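Local atomic coordinates of nicotinate phosphoribosyltransferase (Saccharomyces cerevisiae, PDB entry 1VLP), a protein that catalyses the first step of NAD biosynthesis from nicotinic acid, the ATP-dependent joining of nicotinate to a phosphoribosyl group to give nicotinate ribonucleotide. Residues A[32-37]-A[266-271]; A[46-51]-A[55-60]; A[84-89]-A[95-100]. All coordinates share one frame; numbering follows the deposited sequence. Where two conformers were deposited one is given.

Contact 1 of 3, residues A[32-37]-A[266-271]; sequences HAAVFT and DCWINT
Ala-34 and Thr-37, one helical turn apart on helix 26-38, face Trp-268 and Thr-271 of helix 260-272. The two helix segments run nearly at right angles, 97° between their directions, and their axes come no closer than 10.2 Å, so small side chains and one long indole fill the gap. The apolar part is the methyl CB of Ala-34 against the six-membered ring of Trp-268, 3.7 Å from CZ3 and approaching obliquely. The CA-CB bond of Trp-268 points away from helix 26-38, yet with CG anti to the backbone N (chi1 -167°) the indole swings back and brings CZ3 up to CB of Ala-34. Trp-246, edge-to-face with this indole, also touches Ala-34.

The two threonines meet tip to tip: CG2 of Thr-271 lies 4.0 Å from OG1 of Thr-37 and 4.2 Å from CA of Ala-34. With an alanine at Thr-271, CG2 and OG1 both go; a gap beside Thr-37 and Ala-34 is likely to open, and Asn-38 ND2 would probably lose one of its acceptors.

Within the two segments each threonine hydroxyl bonds back to its own helix: OG1 of Thr-37 donates to O of Ala-33 at 2.8 Å, and OG1 of Thr-271 to O of Cys-267 at 2.7 Å. Each time that threonine's hydroxyl and backbone N grip the oxygen from opposite faces of its plane. The chemistry implies a mixed junction between the N-terminal and barrel-family regions: methyl and indole packing, supplemented by ND2 of Asn-38 on helix 26-38, which bonds to both Thr-271 OG1 and Ala-34 O.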
loop_
_atom_site.group_PDB
_atom_site.type_symbol
_atom_site.label_atom_id
_atom_site.label_comp_id
_atom_site.label_asym_id
_atom_site.label_seq_id
_atom_site.Cartn_x
_atom_site.Cartn_y
_atom_site.Cartn_z
ATOM N N HIS A 32 11.890 -0.129 -2.410
ATOM C CA HIS A 32 13.178 -0.503 -1.823
ATOM C C HIS A 32 14.287 -0.456 -2.901
ATOM O O HIS A 32 15.370 0.070 -2.709
ATOM C CB HIS A 32 13.071 -1.907 -1.207
ATOM C CG HIS A 32 14.254 -2.278 -0.367
ATOM N ND1 HIS A 32 14.613 -3.600 -0.132
ATOM C CD2 HIS A 32 15.159 -1.514 0.306
ATOM C CE1 HIS A 32 15.676 -3.617 0.667
ATOM N NE2 HIS A 32 16.049 -2.369 0.914
ATOM N N ALA A 33 13.997 -1.067 -4.050
ATOM C CA ALA A 33 14.925 -1.036 -5.202
ATOM C C ALA A 33 15.170 0.380 -5.670
ATOM O O ALA A 33 16.310 0.757 -5.917
ATOM C CB ALA A 33 14.410 -1.871 -6.323
ATOM N N ALA A 34 14.109 1.184 -5.724
ATOM C CA ALA A 34 14.263 2.575 -6.199
ATOM C C ALA A 34 15.118 3.405 -5.217
ATOM O O ALA A 34 15.975 4.194 -5.620
ATOM C CB ALA A 34 12.875 3.222 -6.421
ATOM N N VAL A 35 14.893 3.208 -3.907
ATOM C CA VAL A 35 15.567 3.975 -2.877
ATOM C C VAL A 35 17.015 3.551 -2.789
ATOM O O VAL A 35 17.907 4.398 -2.657
ATOM C CB VAL A 35 14.841 3.785 -1.555
ATOM C CG1 VAL A 35 15.633 4.254 -0.412
ATOM C CG2 VAL A 35 13.466 4.505 -1.636
ATOM N N PHE A 36 17.230 2.241 -2.842
ATOM C CA PHE A 36 18.579 1.678 -2.842
ATOM C C PHE A 36 19.390 2.225 -4.020
ATOM O O PHE A 36 20.552 2.567 -3.842
ATOM C CB PHE A 36 18.538 0.131 -2.897
ATOM C CG PHE A 36 19.884 -0.493 -3.218
ATOM C CD1 PHE A 36 20.884 -0.514 -2.278
ATOM C CD2 PHE A 36 20.149 -0.989 -4.508
ATOM C CE1 PHE A 36 22.134 -1.085 -2.572
ATOM C CE2 PHE A 36 21.410 -1.552 -4.806
ATOM C CZ PHE A 36 22.376 -1.586 -3.837
ATOM N N THR A 37 18.772 2.272 -5.194
ATOM C CA THR A 37 19.422 2.650 -6.437
ATOM C C THR A 37 19.819 4.150 -6.440
ATOM O O THR A 37 20.936 4.515 -6.836
ATOM C CB THR A 37 18.560 2.236 -7.672
ATOM O OG1 THR A 37 18.424 0.776 -7.739
ATOM C CG2 THR A 37 19.184 2.702 -8.983
ATOM N N ASP A 266 11.253 10.773 -13.629
ATOM C CA ASP A 266 12.536 10.521 -14.245
ATOM C C ASP A 266 13.290 9.463 -13.505
ATOM O O ASP A 266 13.873 8.545 -14.120
ATOM C CB ASP A 266 13.371 11.785 -14.266
ATOM C CG ASP A 266 13.012 12.699 -15.395
ATOM O OD1 ASP A 266 12.610 12.215 -16.451
ATOM O OD2 ASP A 266 13.205 13.911 -15.241
ATOM N N CYS A 267 13.370 9.601 -12.196
ATOM C CA CYS A 267 14.123 8.683 -11.444
ATOM C C CYS A 267 13.536 7.284 -11.525
ATOM O O CYS A 267 14.251 6.292 -11.617
ATOM C CB CYS A 267 14.155 9.083 -9.977
ATOM S SG CYS A 267 15.349 10.292 -9.558
ATOM N N TRP A 268 12.207 7.204 -11.471
ATOM C CA TRP A 268 11.534 5.910 -11.512
ATOM C C TRP A 268 11.860 5.251 -12.850
ATOM O O TRP A 268 12.244 4.097 -12.905
ATOM C CB TRP A 268 10.017 6.092 -11.313
ATOM C CG TRP A 268 9.246 4.823 -11.029
ATOM C CD1 TRP A 268 8.472 4.122 -11.887
ATOM C CD2 TRP A 268 9.140 4.148 -9.760
ATOM N NE1 TRP A 268 7.872 3.066 -11.249
ATOM C CE2 TRP A 268 8.287 3.038 -9.950
ATOM C CE3 TRP A 268 9.699 4.364 -8.494
ATOM C CZ2 TRP A 268 7.950 2.167 -8.917
ATOM C CZ3 TRP A 268 9.372 3.477 -7.461
ATOM C CH2 TRP A 268 8.512 2.400 -7.690
ATOM N N ILE A 269 11.741 6.014 -13.926
ATOM C CA ILE A 269 11.914 5.485 -15.282
ATOM C C ILE A 269 13.371 5.072 -15.527
ATOM O O ILE A 269 13.634 4.029 -16.124
ATOM C CB ILE A 269 11.456 6.518 -16.335
ATOM C CG1 ILE A 269 9.940 6.562 -16.390
ATOM C CG2 ILE A 269 11.941 6.152 -17.745
ATOM C CD1 ILE A 269 9.378 7.785 -17.077
ATOM N N ASN A 270 14.297 5.911 -15.084
ATOM C CA ASN A 270 15.714 5.628 -15.208
ATOM C C ASN A 270 16.094 4.374 -14.403
ATOM O O ASN A 270 16.983 3.632 -14.827
ATOM C CB ASN A 270 16.554 6.877 -14.869
ATOM C CG ASN A 270 16.362 8.035 -15.886
ATOM O OD1 ASN A 270 15.968 7.842 -17.044
ATOM N ND2 ASN A 270 16.640 9.247 -15.434
ATOM N N THR A 271 15.375 4.067 -13.322
ATOM C CA THR A 271 15.623 2.860 -12.537
ATOM C C THR A 271 15.083 1.539 -13.124
ATOM O O THR A 271 15.780 0.524 -13.154
ATOM C CB THR A 271 15.077 3.023 -11.106
ATOM O OG1 THR A 271 15.653 4.210 -10.555
ATOM C CG2 THR A 271 15.407 1.807 -10.216
#

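Contact 2 of 3, residues A[46-51]-A[55-60]; sequences YKYTNR and LTFNKE
Asn-50 and Leu-55 supply the polar link across this turn. The amide nitrogen ND2 of Asn-50 reaches the carbonyl O of Leu-55 at 3.0 Å, but the N-H points well off the line to the oxygen, 124° at the hydrogen, and the bond is weak. Asn-50 extends its amide outward from the end of the strand, CG anti to the backbone N (chi1 -179°), which carries ND2 across to the returning chain.

Aromatic contact comes next. Tyr-48 and Phe-57 approach from opposite directions, and the phenol oxygen OH of Tyr-48 stops 3.8 Å from CE1 of Phe-57, oblique to that ring. This hydroxyl is buried by the contact and has no hydrogen-bond partner anywhere in the model, so it sits in a largely apolar setting. The backbone N of Asn-50 lies over one face of the Tyr-48 ring, toward its rim. Ile-151 touches both aromatic side chains, and Tyr-155, from the same helix 144-159, meets the Phe-57 ring edge-to-face.

At the far end of the 55-60 segment, Asn-58 is the N-cap of helix 59-71, its OD1 accepting from the backbone N of Ala-61, while its ND2 bonds to O of Phe-158.

Together these residues form a strand-to-helix connection: strand 43-50, central in the five-stranded antiparallel sheet of the N-terminal region, leaves the sheet, turns, and enters a capped helix, with Tyr-48 and Phe-57 packed between sheet and helix 144-159.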
loop_
_atom_site.group_PDB
_atom_site.type_symbol
_atom_site.label_atom_id
_atom_site.label_comp_id
_atom_site.label_asym_id
_atom_site.label_seq_id
_atom_site.Cartn_x
_atom_site.Cartn_y
_atom_site.Cartn_z
ATOM N N TYR A 46 9.587 7.424 9.716
ATOM C CA TYR A 46 8.138 7.118 9.582
ATOM C C TYR A 46 7.491 7.146 10.952
ATOM O O TYR A 46 8.163 6.802 11.959
ATOM C CB TYR A 46 7.896 5.709 8.992
ATOM C CG TYR A 46 8.414 5.457 7.587
ATOM C CD1 TYR A 46 9.772 5.167 7.371
ATOM C CD2 TYR A 46 7.567 5.490 6.483
ATOM C CE1 TYR A 46 10.263 4.928 6.097
ATOM C CE2 TYR A 46 8.057 5.252 5.202
ATOM C CZ TYR A 46 9.426 4.980 5.038
ATOM O OH TYR A 46 9.950 4.707 3.811
ATOM N N LYS A 47 6.194 7.471 11.006
ATOM C CA LYS A 47 5.482 7.533 12.260
ATOM C C LYS A 47 4.165 6.816 12.161
ATOM O O LYS A 47 3.446 6.965 11.219
ATOM C CB LYS A 47 5.221 8.983 12.683
ATOM C CG LYS A 47 4.080 9.136 13.721
ATOM C CD LYS A 47 3.755 10.607 14.123
ATOM C CE LYS A 47 2.690 10.665 15.269
ATOM N NZ LYS A 47 1.237 10.620 14.862
ATOM N N TYR A 48 3.893 6.059 13.204
ATOM C CA TYR A 48 2.592 5.384 13.416
ATOM C C TYR A 48 1.558 6.371 13.905
ATOM O O TYR A 48 1.806 7.168 14.773
ATOM C CB TYR A 48 2.771 4.277 14.453
ATOM C CG TYR A 48 1.527 3.683 15.085
ATOM C CD1 TYR A 48 0.832 2.642 14.451
ATOM C CD2 TYR A 48 1.056 4.165 16.309
ATOM C CE1 TYR A 48 -0.273 2.087 15.031
ATOM C CE2 TYR A 48 -0.100 3.603 16.919
ATOM C CZ TYR A 48 -0.712 2.523 16.285
ATOM O OH TYR A 48 -1.788 1.944 16.892
ATOM N N THR A 49 0.361 6.275 13.357
ATOM C CA THR A 49 -0.758 7.021 13.877
ATOM C C THR A 49 -1.973 6.109 13.901
ATOM O O THR A 49 -2.220 5.349 12.958
ATOM C CB THR A 49 -1.079 8.270 13.009
ATOM O OG1 THR A 49 0.083 9.090 12.918
ATOM C CG2 THR A 49 -2.205 9.073 13.669
ATOM N N ASN A 50 -2.638 6.120 15.037
ATOM C CA ASN A 50 -3.901 5.423 15.202
ATOM C C ASN A 50 -5.034 6.423 15.057
ATOM O O ASN A 50 -5.297 7.217 15.971
ATOM C CB ASN A 50 -3.968 4.732 16.565
ATOM C CG ASN A 50 -5.281 3.955 16.765
ATOM O OD1 ASN A 50 -6.117 3.903 15.866
ATOM N ND2 ASN A 50 -5.491 3.392 17.994
ATOM N N ARG A 51 -5.646 6.448 13.881
ATOM C CA ARG A 51 -6.767 7.388 13.627
ATOM C C ARG A 51 -8.041 6.972 14.387
ATOM O O ARG A 51 -8.881 7.829 14.693
ATOM C CB ARG A 51 -7.064 7.485 12.135
ATOM C CG ARG A 51 -5.851 7.998 11.343
ATOM C CD ARG A 51 -5.973 7.726 9.859
ATOM N NE ARG A 51 -4.948 8.488 9.156
ATOM C CZ ARG A 51 -4.748 8.450 7.851
ATOM N NH1 ARG A 51 -5.495 7.658 7.095
ATOM N NH2 ARG A 51 -3.765 9.181 7.318
ATOM N N LEU A 55 -9.838 3.189 20.094
ATOM C CA LEU A 55 -9.429 1.801 20.141
ATOM C C LEU A 55 -8.029 1.745 20.762
ATOM O O LEU A 55 -7.100 2.387 20.281
ATOM C CB LEU A 55 -9.401 1.187 18.759
ATOM C CG LEU A 55 -10.738 1.136 17.968
ATOM C CD1 LEU A 55 -10.654 0.234 16.743
ATOM C CD2 LEU A 55 -11.936 0.763 18.854
ATOM N N THR A 56 -7.884 0.961 21.823
ATOM C CA THR A 56 -6.704 0.990 22.660
ATOM C C THR A 56 -6.108 -0.401 22.864
ATOM O O THR A 56 -6.746 -1.398 22.577
ATOM C CB THR A 56 -7.022 1.577 24.055
ATOM O OG1 THR A 56 -7.843 0.685 24.851
ATOM C CG2 THR A 56 -7.685 2.921 23.910
ATOM N N PHE A 57 -4.898 -0.412 23.405
ATOM C CA PHE A 57 -4.152 -1.643 23.609
ATOM C C PHE A 57 -3.984 -2.021 25.076
ATOM O O PHE A 57 -4.092 -1.187 25.979
ATOM C CB PHE A 57 -2.774 -1.504 22.939
ATOM C CG PHE A 57 -2.859 -1.562 21.432
ATOM C CD1 PHE A 57 -3.189 -0.426 20.690
ATOM C CD2 PHE A 57 -2.709 -2.784 20.770
ATOM C CE1 PHE A 57 -3.324 -0.522 19.291
ATOM C CE2 PHE A 57 -2.826 -2.866 19.431
ATOM C CZ PHE A 57 -3.134 -1.706 18.666
ATOM N N ASN A 58 -3.668 -3.287 25.277
ATOM C CA ASN A 58 -3.366 -3.807 26.603
ATOM C C ASN A 58 -1.939 -4.296 26.686
ATOM O O ASN A 58 -1.221 -4.370 25.661
ATOM C CB ASN A 58 -4.386 -4.872 27.035
ATOM C CG ASN A 58 -4.521 -6.032 26.084
ATOM O OD1 ASN A 58 -3.602 -6.430 25.368
ATOM N ND2 ASN A 58 -5.734 -6.597 26.063
ATOM N N LYS A 59 -1.525 -4.676 27.904
ATOM C CA LYS A 59 -0.156 -5.108 28.112
ATOM C C LYS A 59 0.148 -6.378 27.355
ATOM O O LYS A 59 1.241 -6.528 26.808
ATOM C CB LYS A 59 0.135 -5.293 29.613
ATOM C CG LYS A 59 0.390 -3.971 30.327
ATOM N N GLU A 60 -0.811 -7.283 27.291
ATOM C CA GLU A 60 -0.594 -8.535 26.541
ATOM C C GLU A 60 -0.230 -8.267 25.077
ATOM O O GLU A 60 0.768 -8.795 24.561
ATOM C CB GLU A 60 -1.845 -9.401 26.555
ATOM C CG GLU A 60 -1.551 -10.879 26.247
ATOM C CD GLU A 60 -2.770 -11.799 26.452
ATOM O OE1 GLU A 60 -3.894 -11.306 26.764
ATOM O OE2 GLU A 60 -2.583 -13.031 26.299
#

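Contact 3 of 3, residues A[84-89]-A[95-100]; sequences YLKQEI and AYIKYI
Ile-97 and Ile-100 of helix 94-101 face Leu-85 and Lys-86 of helix 79-88 in an antiparallel helical hairpin. The short segments lie 164° apart in direction, and their axes approach to 11.6 Å, a spacing bridged by long aliphatic chains.

Along 95-100, Tyr-96 turns to the opposite partner, helix 26-38, where its hydroxyl hydrogen-bonds to ND1 of His-32. Ile-97, next in the chain, is the first to reach across to helix 79-88. Its CG2 lies 4.1 Å from CD of Lys-86, and its CD1 stands 4.5 Å from CB of Leu-85. The aliphatic part of Lys-86 passes obliquely over the isoleucine before a bend at chi3 (69°) turns the outer part of the chain. Lys-86 is exposed, so this is the solvent-side margin of the interface, where a lysine offers methylenes to a hydrophobic neighbour. Ile-82, one turn before Lys-86 on the same helix, also touches Ile-97 and Ile-100.

Tyr-99, like Tyr-96, turns to helix 26-38, its hydroxyl bonded to NE2 of His-32; helix 94-101 is therefore sandwiched between helices 79-88 and 26-38. Ile-100 then marks the buried side. Its CG1 branch takes the position between backbone N and carbonyl carbon (chi1 60°), and from there its CD1 meets CD1 of Leu-85 at 3.8 Å.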
loop_
_atom_site.group_PDB
_atom_site.type_symbol
_atom_site.label_atom_id
_atom_site.label_comp_id
_atom_site.label_asym_id
_atom_site.label_seq_id
_atom_site.Cartn_x
_atom_site.Cartn_y
_atom_site.Cartn_z
ATOM N N TYR A 84 12.027 -16.076 -7.173
ATOM C CA TYR A 84 10.675 -15.595 -7.441
ATOM C C TYR A 84 10.677 -14.130 -7.864
ATOM O O TYR A 84 9.997 -13.753 -8.832
ATOM C CB TYR A 84 9.730 -15.822 -6.268
ATOM C CG TYR A 84 8.299 -15.482 -6.592
ATOM C CD1 TYR A 84 7.527 -16.356 -7.352
ATOM C CD2 TYR A 84 7.704 -14.299 -6.140
ATOM C CE1 TYR A 84 6.204 -16.095 -7.633
ATOM C CE2 TYR A 84 6.392 -14.005 -6.468
ATOM C CZ TYR A 84 5.644 -14.895 -7.228
ATOM O OH TYR A 84 4.311 -14.634 -7.531
ATOM N N LEU A 85 11.467 -13.315 -7.177
ATOM C CA LEU A 85 11.542 -11.895 -7.498
ATOM C C LEU A 85 12.140 -11.686 -8.910
ATOM O O LEU A 85 11.645 -10.858 -9.682
ATOM C CB LEU A 85 12.359 -11.125 -6.443
ATOM C CG LEU A 85 11.782 -10.971 -5.033
ATOM C CD1 LEU A 85 12.795 -10.347 -4.086
ATOM C CD2 LEU A 85 10.460 -10.183 -5.055
ATOM N N LYS A 86 13.188 -12.438 -9.252
ATOM C CA LYS A 86 13.828 -12.284 -10.540
ATOM C C LYS A 86 12.850 -12.683 -11.672
ATOM O O LYS A 86 12.840 -12.071 -12.739
ATOM C CB LYS A 86 15.098 -13.112 -10.587
ATOM C CG LYS A 86 16.219 -12.548 -9.660
ATOM C CD LYS A 86 17.316 -13.557 -9.423
ATOM C CE LYS A 86 18.098 -13.813 -10.649
ATOM N NZ LYS A 86 19.214 -14.791 -10.353
ATOM N N GLN A 87 12.052 -13.718 -11.442
ATOM C CA GLN A 87 11.077 -14.183 -12.417
ATOM C C GLN A 87 9.892 -13.230 -12.639
ATOM O O GLN A 87 9.560 -12.912 -13.795
ATOM C CB GLN A 87 10.551 -15.583 -12.031
ATOM C CG GLN A 87 9.546 -16.192 -13.049
ATOM C CD GLN A 87 10.072 -16.290 -14.531
ATOM O OE1 GLN A 87 9.284 -16.172 -15.492
ATOM N NE2 GLN A 87 11.380 -16.534 -14.708
ATOM N N GLU A 88 9.281 -12.760 -11.550
ATOM C CA GLU A 88 8.059 -11.967 -11.612
ATOM C C GLU A 88 8.284 -10.469 -11.689
ATOM O O GLU A 88 7.360 -9.730 -12.083
ATOM C CB GLU A 88 7.159 -12.250 -10.407
ATOM C CG GLU A 88 6.672 -13.669 -10.269
ATOM C CD GLU A 88 5.889 -14.185 -11.474
ATOM O OE1 GLU A 88 5.093 -13.436 -12.101
ATOM O OE2 GLU A 88 6.077 -15.367 -11.803
ATOM N N ILE A 89 9.442 -10.012 -11.241
ATOM C CA ILE A 89 9.820 -8.600 -11.340
ATOM C C ILE A 89 11.190 -8.504 -11.988
ATOM O O ILE A 89 12.171 -8.138 -11.342
ATOM C CB ILE A 89 9.780 -7.866 -9.968
ATOM C CG1 ILE A 89 8.651 -8.413 -9.059
ATOM C CG2 ILE A 89 9.647 -6.384 -10.220
ATOM C CD1 ILE A 89 8.631 -7.739 -7.644
ATOM N N ALA A 95 21.922 -4.892 -9.284
ATOM C CA ALA A 95 22.640 -4.496 -8.090
ATOM C C ALA A 95 21.789 -4.568 -6.821
ATOM O O ALA A 95 22.319 -4.818 -5.740
ATOM C CB ALA A 95 23.209 -3.111 -8.267
ATOM N N TYR A 96 20.495 -4.348 -6.989
ATOM C CA TYR A 96 19.509 -4.455 -5.906
ATOM C C TYR A 96 19.391 -5.913 -5.476
ATOM O O TYR A 96 19.531 -6.225 -4.299
ATOM C CB TYR A 96 18.159 -3.844 -6.288
ATOM C CG TYR A 96 17.088 -4.184 -5.249
ATOM C CD1 TYR A 96 17.032 -3.511 -4.027
ATOM C CD2 TYR A 96 16.170 -5.200 -5.485
ATOM C CE1 TYR A 96 16.068 -3.854 -3.044
ATOM C CE2 TYR A 96 15.198 -5.536 -4.541
ATOM C CZ TYR A 96 15.160 -4.863 -3.309
ATOM O OH TYR A 96 14.220 -5.199 -2.397
ATOM N N ILE A 97 19.226 -6.800 -6.452
ATOM C CA ILE A 97 19.145 -8.256 -6.190
ATOM C C ILE A 97 20.390 -8.770 -5.469
ATOM O O ILE A 97 20.255 -9.576 -4.538
ATOM C CB ILE A 97 18.889 -9.026 -7.509
ATOM C CG1 ILE A 97 17.508 -8.659 -8.088
ATOM C CG2 ILE A 97 19.035 -10.544 -7.325
ATOM C CD1 ILE A 97 16.244 -9.101 -7.272
ATOM N N LYS A 98 21.585 -8.346 -5.912
ATOM C CA LYS A 98 22.834 -8.674 -5.223
ATOM C C LYS A 98 22.857 -8.210 -3.763
ATOM O O LYS A 98 23.316 -8.948 -2.855
ATOM C CB LYS A 98 24.039 -8.087 -5.968
ATOM C CG LYS A 98 25.386 -8.464 -5.385
ATOM C CD LYS A 98 26.518 -8.237 -6.397
ATOM N N TYR A 99 22.355 -6.991 -3.557
ATOM C CA TYR A 99 22.285 -6.370 -2.246
ATOM C C TYR A 99 21.371 -7.129 -1.292
ATOM O O TYR A 99 21.786 -7.425 -0.168
ATOM C CB TYR A 99 21.912 -4.878 -2.401
ATOM C CG TYR A 99 21.163 -4.210 -1.292
ATOM C CD1 TYR A 99 21.803 -3.760 -0.144
ATOM C CD2 TYR A 99 19.800 -3.940 -1.439
ATOM C CE1 TYR A 99 21.084 -3.116 0.854
ATOM C CE2 TYR A 99 19.090 -3.285 -0.468
ATOM C CZ TYR A 99 19.727 -2.895 0.678
ATOM O OH TYR A 99 19.000 -2.224 1.635
ATOM N N ILE A 100 20.167 -7.491 -1.743
ATOM C CA ILE A 100 19.286 -8.284 -0.875
ATOM C C ILE A 100 19.648 -9.791 -0.785
ATOM O O ILE A 100 19.160 -10.477 0.130
ATOM C CB ILE A 100 17.787 -8.100 -1.177
ATOM C CG1 ILE A 100 17.433 -8.501 -2.629
ATOM C CG2 ILE A 100 17.367 -6.652 -0.868
ATOM C CD1 ILE A 100 15.970 -8.775 -2.841
#

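Contacts 1 and 3 adjoin, their centres 14 Å apart: helix 26-38, which carries one side of contact 1, also packs on helix 94-101 of contact 3, with CA of Ala-33 3.5 Å from CD1 of Tyr-96 and the ring of Phe-36 stacked on that of Tyr-99. Contact 2 stands off, about 32 Å from contact 1 and 34 Å from contact 3, centre to centre. Contact 1 lies close to the probable nicotinate site: the Trp-268 side chain is about 7 Å from those of Tyr-27 and Thr-241, inferred by similarity to bind nicotinate. In contact 2, Leu-55 lies about 11 Å, side chain to side chain, from Thr-367, inferred to bind 5-phospho-alpha-D-ribose 1-diphosphate.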